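Local coordinates for uncharacterized protein yedD (Klebsiella pneumoniae subsp. pneumoniae, PDB 4HWM), which is a predicted lipoprotein of the YedD-like family whose molecular function is unknown, at residues K66-D71 and Y75-S80. Residues are numbered along the deposited sequence; the frame is centred on the assembly and turned at random. Where two conformers were deposited one is given.
Sequences KLMNRD and YNVTAS
Y75 carries its CG anti to the carbonyl carbon (chi1 -61°), which lays the ring alongside strand 60-70, pointing from M68 towards R70, while M68 sets its own CG anti to the backbone N and bends at chi3 (73°) to bring CE to the ring. M68 CE lies 4.1 Å from Y75 CD1, and nearer the backbone M68 CB packs 3.7 Å from V77 CG2, so the selenomethionine bridges two residues of the opposite strand. R70 meets the same side of the ring nearer the hydroxyl: its CB comes obliquely to within 3.7 Å of Y75 CE1, and its guanidinium stands over the ring at a range that allows at most a weak cation-pi attraction. The ring edge faces backbone, with the carbonyls of M68 and R70 near its plane. There a water donates to R70 O (2.6 Å) and accepts from Y75 OH (2.7 Å), tying the phenol oxygen to the backbone.

Beneath these side chains the backbones are joined by two reciprocal pairs of bonds, K66 with V77 and M68 with Y75; K66 O, for instance, takes V77 N at 2.8 Å, with an N-H...O angle of 166°. Between them, the non-hydrogen-bonded pair L67 and N76 turns to the other face, and L67 CA-H points at Y75 O (3.2 Å). The N76 amide is buried but satisfied, by T51 through OD1 and by Y95 through ND2, while K66 sends its NZ away to the carbonyl of Y9. This ladder belongs to an antiparallel beta hairpin formed by strands 60-70 and 73-78, adjacent staves of the closed, up-and-down eight-stranded barrel of this YedD-like protein.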
# COMPACT_ATOMS: atom_id res chain seq x y z
N LYS A 66 -0.70 0.40 -8.13
CA LYS A 66 -2.03 0.77 -8.58
C LYS A 66 -3.01 -0.27 -8.12
O LYS A 66 -2.73 -1.44 -8.22
CB LYS A 66 -2.13 0.76 -10.13
CG LYS A 66 -1.28 1.73 -10.83
CD LYS A 66 -1.33 1.51 -12.33
CE LYS A 66 -0.41 2.42 -13.08
NZ LYS A 66 -0.41 2.01 -14.54
N LEU A 67 -4.22 0.14 -7.74
CA LEU A 67 -5.29 -0.82 -7.51
C LEU A 67 -5.80 -1.35 -8.84
O LEU A 67 -5.84 -0.62 -9.85
CB LEU A 67 -6.46 -0.18 -6.80
CG LEU A 67 -6.23 0.34 -5.40
CD1 LEU A 67 -7.57 0.92 -4.91
CD2 LEU A 67 -5.69 -0.74 -4.44
N MSE A 68 -6.19 -2.62 -8.83
CA MSE A 68 -6.82 -3.28 -9.97
C MSE A 68 -8.02 -4.02 -9.44
O MSE A 68 -7.99 -4.61 -8.36
CB MSE A 68 -5.82 -4.24 -10.62
CG MSE A 68 -6.35 -5.00 -11.83
SE MSE A 68 -5.02 -6.24 -12.49
CE MSE A 68 -5.17 -7.57 -11.04
N ASN A 69 -9.10 -3.98 -10.22
CA ASN A 69 -10.29 -4.76 -9.95
C ASN A 69 -10.23 -5.95 -10.92
O ASN A 69 -10.15 -5.77 -12.13
CB ASN A 69 -11.53 -3.89 -10.20
CG ASN A 69 -12.76 -4.39 -9.48
OD1 ASN A 69 -12.70 -5.05 -8.45
ND2 ASN A 69 -13.91 -4.03 -10.03
N ARG A 70 -10.20 -7.17 -10.37
CA ARG A 70 -10.29 -8.39 -11.17
C ARG A 70 -11.38 -9.26 -10.57
O ARG A 70 -11.29 -9.67 -9.41
CB ARG A 70 -8.95 -9.15 -11.19
CG ARG A 70 -8.92 -10.34 -12.17
CD ARG A 70 -7.48 -10.83 -12.45
NE ARG A 70 -6.89 -11.57 -11.32
CZ ARG A 70 -5.60 -11.92 -11.21
NH1 ARG A 70 -4.71 -11.62 -12.16
NH2 ARG A 70 -5.19 -12.58 -10.13
N ASP A 71 -12.42 -9.53 -11.36
CA ASP A 71 -13.54 -10.36 -10.92
C ASP A 71 -14.12 -9.86 -9.59
O ASP A 71 -14.30 -10.64 -8.63
CB ASP A 71 -13.11 -11.83 -10.87
CG ASP A 71 -12.54 -12.29 -12.21
OD1 ASP A 71 -13.14 -11.95 -13.26
OD2 ASP A 71 -11.46 -12.95 -12.22
N TYR A 75 -7.10 -5.71 -5.82
CA TYR A 75 -5.67 -6.04 -5.70
C TYR A 75 -4.81 -4.78 -5.77
O TYR A 75 -5.16 -3.84 -6.46
CB TYR A 75 -5.25 -6.92 -6.85
CG TYR A 75 -5.99 -8.23 -6.91
CD1 TYR A 75 -7.21 -8.33 -7.57
CD2 TYR A 75 -5.49 -9.37 -6.28
CE1 TYR A 75 -7.90 -9.53 -7.62
CE2 TYR A 75 -6.19 -10.60 -6.32
CZ TYR A 75 -7.39 -10.66 -6.99
OH TYR A 75 -8.07 -11.85 -7.06
N ASN A 76 -3.68 -4.80 -5.07
CA ASN A 76 -2.62 -3.87 -5.34
C ASN A 76 -1.66 -4.50 -6.36
O ASN A 76 -1.20 -5.60 -6.15
CB ASN A 76 -1.87 -3.49 -4.06
CG ASN A 76 -0.86 -2.37 -4.31
OD1 ASN A 76 -1.10 -1.50 -5.15
ND2 ASN A 76 0.26 -2.38 -3.59
N VAL A 77 -1.36 -3.77 -7.42
CA VAL A 77 -0.36 -4.17 -8.42
C VAL A 77 0.82 -3.21 -8.32
O VAL A 77 0.68 -2.03 -8.58
CB VAL A 77 -0.93 -4.14 -9.88
CG1 VAL A 77 0.12 -4.66 -10.85
CG2 VAL A 77 -2.24 -4.93 -9.96
N THR A 78 1.99 -3.70 -7.90
CA THR A 78 3.12 -2.79 -7.74
C THR A 78 3.77 -2.55 -9.08
O THR A 78 3.55 -3.31 -10.02
CB THR A 78 4.21 -3.33 -6.81
OG1 THR A 78 4.80 -4.48 -7.41
CG2 THR A 78 3.68 -3.65 -5.45
N ALA A 79 4.64 -1.54 -9.12
CA ALA A 79 5.35 -1.16 -10.35
C ALA A 79 6.27 -2.28 -10.88
O ALA A 79 6.66 -2.24 -12.04
CB ALA A 79 6.13 0.15 -10.14
N SER A 80 6.59 -3.25 -10.01
CA SER A 80 7.33 -4.46 -10.41
C SER A 80 6.41 -5.64 -10.74
O SER A 80 6.88 -6.75 -10.97
CB SER A 80 8.28 -4.88 -9.29
OG SER A 80 9.13 -3.81 -8.95
O HOH W 1 -10.40 -11.95 -8.43